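Local coordinates for putative lipoprotein (Campylobacter jejuni subsp. jejuni, PDB 4GIO), which is of unknown function but is a predicted bacterial lipoprotein whose structure is a novel variant of the immunoglobulin fold, at residues Q11-L16 against N97-E102; L24-Q29 against E41-S46; I53-W58 against E72-L77. One frame throughout, in Å; residues are numbered along the deposited sequence.

Contact 1 (Q11-L16 against N97-E102); sequences QNTVIL and NDFRLE
One face of the Phe99 ring is met by the methyl CG2 of Thr13. It makes a CH-pi contact, 3.7 Å from CG2 to the ring centroid and offset toward the rim. Thr13 CG2 is anti to the backbone N, with OG1 beside that N (chi1 -55°). The hydroxyl OG1 reaches a water. This water accepts from OG1 and donates to Asp98 OD2 and Phe99 O, so it bridges the two segments before their strand pairing begins. The ring of Phe99 also stacks with that of Phe40. The Arg100 guanidinium has the carbonyl O of Asn12 at its edge, in plane, though the bond from NE is weak at 3.4 Å. A second weak bond runs from Arg100 NE to Asn12 OD1, and the Asn12 amide stands nearly perpendicular to the guanidinium. Ile15 CD1 packs on Arg100 CD at 3.5 Å. The backbones are tied more firmly. Leu101 N donates to Thr13 O at 2.7 Å, and Ile15 N donates to Leu101 O at 2.8 Å. Val14 and Leu101 face the interior, where Val14 meets Val25 and Phe28. This is a parallel pairing of the short edge strand 14-16 with strand 98-105, within this lipoprotein's variant of the immunoglobulin fold.

Contact 2 (L24-Q29 against E41-S46); sequences LVKQFQ and EVILRS
Val25 and Leu44 cross obliquely on one face of an antiparallel beta hairpin, formed by strands 25-32 and 38-44. Val25 CG2 lies 3.8 Å from Leu44 CD2, while its other methyl, CG1, packs on Val42 CG1. Further along the same face, Phe28 turns its CB to Val42 CG2. Its CG stands between the backbone N and the carbonyl carbon (chi1 66°), and the ring leads away from strand 38-44 to pack on Gln11 and Thr13.

The other face is more polar. Gln27 and Ile43 run alongside each other and point the same way, with Gln27 CG 3.7 Å from Ile43 CD1. Gln29 and Glu41 also run alongside. A weak bond joins Gln29 NE2 to Glu41 OE2 at 3.4 Å, with the amide and carboxylate planes turned 45° apart. Lys26 and Arg45 cross at about a right angle through their aliphatic parts. Their approach is very short, so the placement of these two side chains is doubtful.

The backbone register shifts by one residue between the pairs Val25-Leu44 and Phe28-Val42. Ile43 spans the shift: its O takes Lys26 N, and its N donates to Gln27 O at 3.0 Å. Gln29 and Glu41 form a hydrogen-bonded pair, with bonds in both directions. At the far end, Arg45 N donates to Leu24 O.

The second shell comes from both sheets. Val42 and Leu44 are bonded through their backbones to Leu87 and Val85 of strand 85-90. Leu24 and Leu44 pack on Ile79, and Val25 packs on Leu16, all in the opposing sheet. The charged ends of Lys26 and Arg45 remain apart: Arg45 NH2 makes a weak bond to Gly82 O, and Lys26 NZ bonds to Ser23 O.

Contact 3 (I53-W58 against E72-L77); sequences IYKVDW and EDYQAL
Tyr54 CG stands between the backbone N and the carbonyl carbon (chi1 70°), which lays the ring against Gln75. Gln75 CB makes a CH-pi contact over one face, 3.7 Å from the ring centroid and offset toward the rim. Leu77 CB meets the same ring at its edge, in plane. Lys55 starts out extended, with CG opposite the backbone N (chi1 -173°), then bends at chi2 and chi4. This course carries CD over the centre of the Tyr74 ring, 4.0 Å from the centroid. It also brings NZ to Glu72 O, a bond of 2.9 Å nearly in line with the carbonyl. The ammonium is 5.9 Å from the Tyr74 centroid, so any cation-pi attraction is weak at most. Tyr74 makes its cation-pi contact with Lys104 of strand 98-105. Ile53 crosses Tyr74 at about a right angle, CG2 against CB.

Within these segments the strands pair at Ile53-Ala76, a non-hydrogen-bonded pair, and at Tyr54-Gln75, which exchange two backbone bonds. Toward Glu72 the segments diverge, and water takes over. One water accepts from Val56 N and lies within reach of both Glu72 O and Glu72 OE1. Another links Val56 O to Glu72 N. Within segment 72-77, Gln75 NE2 donates to Asp73 O, which it approaches from above the carbonyl plane.

Lys89 gathers two polar ends, with a salt bridge to Glu72 OE2 and a hydrogen bond to Tyr54 OH. Strand 75-79 is outermost in its sheet. Strand 50-59 lies between it and strand 98-105, while Tyr54 and Leu77 pack inward on strand 85-90 of the facing sheet.

Overall arrangement
Contacts 1 and 3 belong to the same mixed sheet, in which strands 98-105 and 50-59 are neighbours. Backbone bonds from Arg100 to Asp57 and from Glu102 to Lys55 join them. Contact 2 lies in the facing three-stranded sheet. Its apolar face meets contact 1 through Val14, Phe99 and Leu101, and meets contact 3 where Leu44 touches Leu77. Contacts 1 and 2 are partly buried, whereas contact 3 is a surface contact. Their pairing differs too. Contact 1 is parallel, contact 2 is an antiparallel hairpin whose register shifts by one residue at Lys26-Gln27, and contact 3 is antiparallel over a short length and then relies on water and a lysine.

Contact 1 (Q11-L16 against N97-E102)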
loop_
_atom_site.group_PDB
_atom_site.type_symbol
_atom_site.label_atom_id
_atom_site.label_comp_id
_atom_site.label_asym_id
_atom_site.label_seq_id
_atom_site.Cartn_x
_atom_site.Cartn_y
_atom_site.Cartn_z
ATOM N N GLN A 11 2.285 -9.673 2.277
ATOM C CA GLN A 11 3.195 -10.883 2.179
ATOM C C GLN A 11 4.231 -10.831 1.040
ATOM O O GLN A 11 5.371 -10.386 1.248
ATOM C CB GLN A 11 2.417 -12.249 2.157
ATOM C CG GLN A 11 1.913 -12.754 0.762
ATOM C CD GLN A 11 0.409 -12.452 0.490
ATOM O OE1 GLN A 11 -0.424 -12.420 1.421
ATOM N NE2 GLN A 11 0.063 -12.260 -0.799
ATOM N N ASN A 12 3.856 -11.311 -0.146
ATOM C CA ASN A 12 4.409 -10.729 -1.356
ATOM C C ASN A 12 3.558 -9.493 -1.815
ATOM O O ASN A 12 3.806 -8.891 -2.857
ATOM C CB ASN A 12 4.552 -11.777 -2.448
ATOM C CG ASN A 12 5.518 -11.331 -3.545
ATOM O OD1 ASN A 12 5.224 -10.377 -4.293
ATOM N ND2 ASN A 12 6.692 -11.998 -3.638
ATOM N N THR A 13 2.556 -9.133 -1.013
ATOM C CA THR A 13 1.726 -7.962 -1.287
ATOM C C THR A 13 2.312 -6.685 -0.689
ATOM O O THR A 13 2.387 -5.636 -1.359
ATOM C CB THR A 13 0.306 -8.181 -0.772
ATOM O OG1 THR A 13 -0.216 -9.398 -1.332
ATOM C CG2 THR A 13 -0.592 -7.042 -1.176
ATOM N N VAL A 14 2.745 -6.761 0.577
ATOM C CA VAL A 14 3.410 -5.613 1.163
ATOM C C VAL A 14 4.883 -5.953 1.347
ATOM O O VAL A 14 5.207 -6.960 1.946
ATOM C CB VAL A 14 2.773 -5.220 2.470
ATOM C CG1 VAL A 14 3.346 -3.798 2.947
ATOM C CG2 VAL A 14 1.312 -5.206 2.329
ATOM N N ILE A 15 5.771 -5.170 0.750
ATOM C CA ILE A 15 7.191 -5.462 0.791
ATOM C C ILE A 15 7.858 -4.361 1.645
ATOM O O ILE A 15 7.882 -3.185 1.244
ATOM C CB ILE A 15 7.778 -5.379 -0.608
ATOM C CG1 ILE A 15 7.028 -6.389 -1.497
ATOM C CG2 ILE A 15 9.310 -5.697 -0.568
ATOM C CD1 ILE A 15 7.144 -6.045 -2.962
ATOM N N LEU A 16 8.414 -4.742 2.780
ATOM C CA LEU A 16 9.069 -3.779 3.721
ATOM C C LEU A 16 10.563 -3.787 3.597
ATOM O O LEU A 16 11.164 -4.844 3.544
ATOM C CB LEU A 16 8.713 -4.173 5.162
ATOM C CG LEU A 16 7.262 -4.345 5.550
ATOM C CD1 LEU A 16 7.239 -4.692 7.040
ATOM C CD2 LEU A 16 6.531 -3.013 5.323
ATOM N N ASN A 97 -7.046 -5.758 -10.039
ATOM C CA ASN A 97 -7.707 -6.763 -9.160
ATOM C C ASN A 97 -6.863 -7.097 -7.937
ATOM O O ASN A 97 -7.311 -7.793 -7.048
ATOM C CB ASN A 97 -7.993 -8.089 -9.911
ATOM C CG ASN A 97 -9.184 -7.967 -10.955
ATOM O OD1 ASN A 97 -9.249 -8.780 -11.900
ATOM N ND2 ASN A 97 -10.038 -6.914 -10.840
ATOM N N ASP A 98 -5.612 -6.639 -7.920
ATOM C CA ASP A 98 -4.766 -6.809 -6.751
ATOM C C ASP A 98 -3.732 -5.655 -6.751
ATOM O O ASP A 98 -3.764 -4.776 -7.624
ATOM C CB ASP A 98 -4.111 -8.196 -6.828
ATOM C CG ASP A 98 -3.502 -8.661 -5.453
ATOM O OD1 ASP A 98 -3.683 -7.959 -4.394
ATOM O OD2 ASP A 98 -2.769 -9.709 -5.489
ATOM N N PHE A 99 -2.826 -5.633 -5.791
ATOM C CA PHE A 99 -1.864 -4.514 -5.683
ATOM C C PHE A 99 -0.574 -5.044 -5.022
ATOM O O PHE A 99 -0.561 -6.109 -4.450
ATOM C CB PHE A 99 -2.456 -3.384 -4.811
ATOM C CG PHE A 99 -2.542 -3.748 -3.303
ATOM C CD1 PHE A 99 -3.596 -4.514 -2.819
ATOM C CD2 PHE A 99 -1.574 -3.308 -2.387
ATOM C CE1 PHE A 99 -3.726 -4.860 -1.456
ATOM C CE2 PHE A 99 -1.687 -3.631 -0.976
ATOM C CZ PHE A 99 -2.747 -4.424 -0.521
ATOM N N ARG A 100 0.489 -4.282 -5.150
ATOM C CA ARG A 100 1.743 -4.524 -4.423
ATOM C C ARG A 100 2.174 -3.195 -3.815
ATOM O O ARG A 100 2.100 -2.176 -4.465
ATOM C CB ARG A 100 2.808 -5.020 -5.359
ATOM C CG ARG A 100 4.056 -5.549 -4.681
ATOM C CD ARG A 100 5.028 -6.241 -5.720
ATOM N NE ARG A 100 4.502 -7.600 -5.956
ATOM C CZ ARG A 100 4.116 -8.096 -7.131
ATOM N NH1 ARG A 100 4.275 -7.415 -8.255
ATOM N NH2 ARG A 100 3.593 -9.318 -7.158
ATOM N N LEU A 101 2.594 -3.212 -2.550
ATOM C CA LEU A 101 2.925 -1.999 -1.846
ATOM C C LEU A 101 4.354 -2.095 -1.328
ATOM O O LEU A 101 4.644 -2.976 -0.543
ATOM C CB LEU A 101 1.937 -1.730 -0.699
ATOM C CG LEU A 101 2.263 -0.556 0.242
ATOM C CD1 LEU A 101 2.223 0.812 -0.499
ATOM C CD2 LEU A 101 1.252 -0.486 1.414
ATOM N N GLU A 102 5.233 -1.210 -1.766
ATOM C CA GLU A 102 6.566 -1.188 -1.164
ATOM C C GLU A 102 6.642 -0.082 -0.085
ATOM O O GLU A 102 6.125 0.989 -0.293
ATOM C CB GLU A 102 7.611 -0.847 -2.242
ATOM C CG GLU A 102 7.694 -1.874 -3.319
ATOM C CD GLU A 102 8.657 -1.435 -4.444
ATOM O OE1 GLU A 102 9.282 -0.383 -4.304
ATOM O OE2 GLU A 102 8.832 -2.157 -5.434
HETATM O O HOH W 1 -0.484 -8.945 -4.177
#

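Contact 2 (L24-Q29 against E41-S46)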
loop_
_atom_site.group_PDB
_atom_site.type_symbol
_atom_site.label_atom_id
_atom_site.label_comp_id
_atom_site.label_asym_id
_atom_site.label_seq_id
_atom_site.Cartn_x
_atom_site.Cartn_y
_atom_site.Cartn_z
ATOM N N LEU A 24 5.391 -3.771 11.383
ATOM C CA LEU A 24 4.785 -2.480 10.937
ATOM C C LEU A 24 3.389 -2.627 10.384
ATOM O O LEU A 24 2.485 -1.877 10.741
ATOM C CB LEU A 24 5.626 -1.784 9.866
ATOM C CG LEU A 24 5.145 -0.340 9.540
ATOM C CD1 LEU A 24 5.346 0.604 10.735
ATOM C CD2 LEU A 24 5.964 0.135 8.358
ATOM N N VAL A 25 3.209 -3.621 9.517
ATOM C CA VAL A 25 1.892 -3.842 8.905
ATOM C C VAL A 25 1.005 -4.700 9.819
ATOM O O VAL A 25 1.343 -5.843 10.084
ATOM C CB VAL A 25 2.037 -4.549 7.528
ATOM C CG1 VAL A 25 0.659 -4.832 6.942
ATOM C CG2 VAL A 25 2.859 -3.666 6.574
ATOM N N LYS A 26 -0.095 -4.146 10.274
ATOM C CA LYS A 26 -1.060 -4.827 11.163
ATOM C C LYS A 26 -1.978 -5.770 10.394
ATOM O O LYS A 26 -2.187 -6.931 10.782
ATOM C CB LYS A 26 -1.885 -3.766 11.889
ATOM C CG LYS A 26 -1.176 -3.129 13.124
ATOM C CD LYS A 26 0.379 -3.305 13.131
ATOM C CE LYS A 26 0.773 -4.396 14.125
ATOM N NZ LYS A 26 2.049 -4.096 14.773
ATOM N N GLN A 27 -2.506 -5.281 9.273
ATOM C CA GLN A 27 -3.298 -6.114 8.398
ATOM C C GLN A 27 -3.529 -5.315 7.112
ATOM O O GLN A 27 -3.283 -4.102 7.047
ATOM C CB GLN A 27 -4.658 -6.455 9.016
ATOM C CG GLN A 27 -5.449 -5.216 9.399
ATOM C CD GLN A 27 -6.904 -5.493 9.736
ATOM O OE1 GLN A 27 -7.265 -5.605 10.907
ATOM N NE2 GLN A 27 -7.762 -5.555 8.701
ATOM N N PHE A 28 -4.016 -6.015 6.099
ATOM C CA PHE A 28 -4.525 -5.316 4.922
ATOM C C PHE A 28 -5.738 -6.011 4.332
ATOM O O PHE A 28 -6.011 -7.166 4.590
ATOM C CB PHE A 28 -3.419 -5.110 3.905
ATOM C CG PHE A 28 -2.903 -6.352 3.309
ATOM C CD1 PHE A 28 -3.511 -6.901 2.196
ATOM C CD2 PHE A 28 -1.799 -6.984 3.862
ATOM C CE1 PHE A 28 -3.018 -8.043 1.637
ATOM C CE2 PHE A 28 -1.292 -8.120 3.290
ATOM C CZ PHE A 28 -1.925 -8.658 2.170
ATOM N N GLN A 29 -6.487 -5.281 3.548
ATOM C CA GLN A 29 -7.611 -5.911 2.862
ATOM C C GLN A 29 -7.904 -5.119 1.591
ATOM O O GLN A 29 -7.413 -4.006 1.410
ATOM C CB GLN A 29 -8.818 -5.926 3.787
ATOM C CG GLN A 29 -9.234 -4.535 4.185
ATOM C CD GLN A 29 -10.177 -4.547 5.328
ATOM O OE1 GLN A 29 -10.457 -5.598 5.893
ATOM N NE2 GLN A 29 -10.670 -3.376 5.706
ATOM N N GLU A 41 -6.802 -1.132 1.850
ATOM C CA GLU A 41 -6.506 -0.416 3.121
ATOM C C GLU A 41 -5.430 -1.172 3.827
ATOM O O GLU A 41 -5.536 -2.399 3.953
ATOM C CB GLU A 41 -7.703 -0.385 4.067
ATOM C CG GLU A 41 -8.710 0.681 3.712
ATOM C CD GLU A 41 -10.009 0.656 4.600
ATOM O OE1 GLU A 41 -10.998 1.375 4.225
ATOM O OE2 GLU A 41 -10.030 -0.056 5.654
ATOM N N VAL A 42 -4.369 -0.484 4.214
ATOM C CA VAL A 42 -3.280 -1.151 4.926
ATOM C C VAL A 42 -3.225 -0.409 6.268
ATOM O O VAL A 42 -3.220 0.816 6.292
ATOM C CB VAL A 42 -1.970 -1.065 4.162
ATOM C CG1 VAL A 42 -0.755 -1.691 4.965
ATOM C CG2 VAL A 42 -2.091 -1.756 2.750
ATOM N N ILE A 43 -3.195 -1.144 7.376
ATOM C CA ILE A 43 -3.120 -0.498 8.677
ATOM C C ILE A 43 -1.662 -0.662 9.152
ATOM O O ILE A 43 -1.109 -1.768 9.125
ATOM C CB ILE A 43 -4.094 -1.117 9.687
ATOM C CG1 ILE A 43 -5.521 -0.925 9.184
ATOM C CG2 ILE A 43 -3.902 -0.426 11.114
ATOM C CD1 ILE A 43 -6.560 -1.679 9.960
ATOM N N LEU A 44 -1.070 0.461 9.562
ATOM C CA LEU A 44 0.323 0.519 10.000
ATOM C C LEU A 44 0.352 0.963 11.468
ATOM O O LEU A 44 -0.524 1.721 11.893
ATOM C CB LEU A 44 1.115 1.513 9.148
ATOM C CG LEU A 44 1.062 1.224 7.619
ATOM C CD1 LEU A 44 1.662 2.329 6.839
ATOM C CD2 LEU A 44 1.770 -0.102 7.219
ATOM N N ARG A 45 1.306 0.447 12.237
ATOM C CA ARG A 45 1.621 1.042 13.567
ATOM C C ARG A 45 3.019 0.759 14.083
ATOM O O ARG A 45 3.599 -0.319 13.855
ATOM C CB ARG A 45 0.609 0.803 14.701
ATOM C CG ARG A 45 -0.207 -0.406 14.642
ATOM C CD ARG A 45 -0.740 -0.778 16.101
ATOM N NE ARG A 45 -2.076 -0.319 16.464
ATOM C CZ ARG A 45 -2.299 0.729 17.257
ATOM N NH1 ARG A 45 -3.522 1.077 17.559
ATOM N NH2 ARG A 45 -1.280 1.425 17.729
ATOM N N SER A 46 3.518 1.738 14.814
ATOM C CA SER A 46 4.894 1.740 15.222
ATOM C C SER A 46 4.978 2.325 16.609
ATOM O O SER A 46 4.270 3.276 16.922
ATOM C CB SER A 46 5.666 2.646 14.267
ATOM O OG SER A 46 7.025 2.668 14.682
#

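Contact 3 (I53-W58 against E72-L77)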
loop_
_atom_site.group_PDB
_atom_site.type_symbol
_atom_site.label_atom_id
_atom_site.label_comp_id
_atom_site.label_asym_id
_atom_site.label_seq_id
_atom_site.Cartn_x
_atom_site.Cartn_y
_atom_site.Cartn_z
ATOM N N ILE A 53 8.460 5.993 3.103
ATOM C CA ILE A 53 8.163 6.326 1.711
ATOM C C ILE A 53 7.547 5.090 1.090
ATOM O O ILE A 53 8.109 4.029 1.203
ATOM C CB ILE A 53 9.430 6.782 0.934
ATOM C CG1 ILE A 53 9.802 8.233 1.333
ATOM C CG2 ILE A 53 9.205 6.653 -0.598
ATOM C CD1 ILE A 53 11.279 8.550 1.044
ATOM N N TYR A 54 6.364 5.212 0.489
ATOM C CA TYR A 54 5.705 4.035 -0.128
ATOM C C TYR A 54 5.488 4.146 -1.661
ATOM O O TYR A 54 5.451 5.271 -2.223
ATOM C CB TYR A 54 4.408 3.734 0.577
ATOM C CG TYR A 54 3.305 4.690 0.371
ATOM C CD1 TYR A 54 2.459 4.575 -0.713
ATOM C CD2 TYR A 54 3.082 5.758 1.288
ATOM C CE1 TYR A 54 1.391 5.498 -0.888
ATOM C CE2 TYR A 54 2.013 6.641 1.155
ATOM C CZ TYR A 54 1.182 6.512 0.066
ATOM O OH TYR A 54 0.177 7.369 -0.135
ATOM N N LYS A 55 5.339 2.978 -2.307
ATOM C CA LYS A 55 5.093 2.946 -3.736
ATOM C C LYS A 55 4.068 1.880 -4.053
ATOM O O LYS A 55 4.208 0.769 -3.596
ATOM C CB LYS A 55 6.384 2.625 -4.485
ATOM C CG LYS A 55 6.207 2.747 -6.048
ATOM C CD LYS A 55 6.116 4.189 -6.521
ATOM C CE LYS A 55 6.252 4.281 -8.061
ATOM N NZ LYS A 55 4.963 4.013 -8.712
ATOM N N VAL A 56 3.076 2.186 -4.879
ATOM C CA VAL A 56 2.007 1.249 -5.241
ATOM C C VAL A 56 2.163 0.754 -6.686
ATOM O O VAL A 56 2.396 1.570 -7.579
ATOM C CB VAL A 56 0.639 1.914 -5.133
ATOM C CG1 VAL A 56 -0.475 0.842 -5.432
ATOM C CG2 VAL A 56 0.467 2.506 -3.696
ATOM N N ASP A 57 2.097 -0.561 -6.874
ATOM C CA ASP A 57 1.871 -1.155 -8.230
ATOM C C ASP A 57 0.461 -1.769 -8.243
ATOM O O ASP A 57 0.071 -2.406 -7.260
ATOM C CB ASP A 57 2.867 -2.276 -8.527
ATOM C CG ASP A 57 4.221 -1.751 -8.979
ATOM O OD1 ASP A 57 4.249 -0.793 -9.823
ATOM O OD2 ASP A 57 5.244 -2.279 -8.458
ATOM N N TRP A 58 -0.313 -1.524 -9.293
ATOM C CA TRP A 58 -1.623 -2.215 -9.448
ATOM C C TRP A 58 -1.423 -3.407 -10.281
ATOM O O TRP A 58 -0.711 -3.331 -11.234
ATOM C CB TRP A 58 -2.605 -1.280 -10.159
ATOM C CG TRP A 58 -2.839 -0.007 -9.264
ATOM C CD1 TRP A 58 -2.364 1.251 -9.482
ATOM C CD2 TRP A 58 -3.612 0.053 -8.077
ATOM N NE1 TRP A 58 -2.763 2.113 -8.469
ATOM C CE2 TRP A 58 -3.573 1.421 -7.614
ATOM C CE3 TRP A 58 -4.360 -0.885 -7.368
ATOM C CZ2 TRP A 58 -4.214 1.835 -6.461
ATOM C CZ3 TRP A 58 -5.016 -0.467 -6.196
ATOM C CH2 TRP A 58 -4.979 0.904 -5.791
ATOM N N GLU A 72 1.218 6.857 -9.488
ATOM C CA GLU A 72 1.595 7.822 -8.513
ATOM C C GLU A 72 3.086 7.621 -8.153
ATOM O O GLU A 72 3.614 6.501 -8.055
ATOM C CB GLU A 72 0.616 7.639 -7.348
ATOM C CG GLU A 72 1.042 8.075 -5.967
ATOM C CD GLU A 72 0.084 7.518 -4.867
ATOM O OE1 GLU A 72 0.222 6.314 -4.396
ATOM O OE2 GLU A 72 -0.808 8.313 -4.503
ATOM N N ASP A 73 3.774 8.731 -7.960
ATOM C CA ASP A 73 5.196 8.710 -7.598
ATOM C C ASP A 73 5.353 8.146 -6.178
ATOM O O ASP A 73 4.364 7.959 -5.516
ATOM C CB ASP A 73 5.683 10.157 -7.604
ATOM C CG ASP A 73 7.180 10.284 -7.787
ATOM O OD1 ASP A 73 7.959 9.329 -7.650
ATOM O OD2 ASP A 73 7.584 11.407 -8.096
ATOM N N TYR A 74 6.586 7.919 -5.732
ATOM C CA TYR A 74 6.858 7.565 -4.355
ATOM C C TYR A 74 6.180 8.642 -3.518
ATOM O O TYR A 74 6.129 9.835 -3.929
ATOM C CB TYR A 74 8.349 7.547 -4.097
ATOM C CG TYR A 74 9.076 6.409 -4.769
ATOM C CD1 TYR A 74 9.648 6.569 -6.054
ATOM C CD2 TYR A 74 9.160 5.163 -4.168
ATOM C CE1 TYR A 74 10.332 5.511 -6.681
ATOM C CE2 TYR A 74 9.783 4.056 -4.819
ATOM C CZ TYR A 74 10.409 4.250 -6.036
ATOM O OH TYR A 74 11.086 3.221 -6.673
ATOM N N GLN A 75 5.595 8.224 -2.405
ATOM C CA GLN A 75 4.842 9.137 -1.522
ATOM C C GLN A 75 5.408 9.063 -0.127
ATOM O O GLN A 75 5.663 7.972 0.391
ATOM C CB GLN A 75 3.394 8.704 -1.443
ATOM C CG GLN A 75 2.708 8.699 -2.785
ATOM C CD GLN A 75 2.452 10.116 -3.246
ATOM O OE1 GLN A 75 1.765 10.884 -2.544
ATOM N NE2 GLN A 75 2.982 10.478 -4.428
ATOM N N ALA A 76 5.510 10.200 0.543
ATOM C CA ALA A 76 5.951 10.182 1.954
ATOM C C ALA A 76 4.774 10.006 2.846
ATOM O O ALA A 76 3.626 10.436 2.533
ATOM C CB ALA A 76 6.687 11.506 2.324
ATOM N N LEU A 77 5.032 9.378 3.991
ATOM C CA LEU A 77 3.983 9.166 4.938
ATOM C C LEU A 77 4.594 9.213 6.312
ATOM O O LEU A 77 5.625 8.567 6.566
ATOM C CB LEU A 77 3.277 7.838 4.701
ATOM C CG LEU A 77 2.284 7.356 5.765
ATOM C CD1 LEU A 77 0.980 8.218 5.825
ATOM C CD2 LEU A 77 1.893 5.847 5.539
HETATM O O HOH W 2 2.662 5.039 -5.297
HETATM O O HOH W 3 0.967 3.915 -8.908
HETATM O O HOH W 4 -1.161 4.683 -8.163
#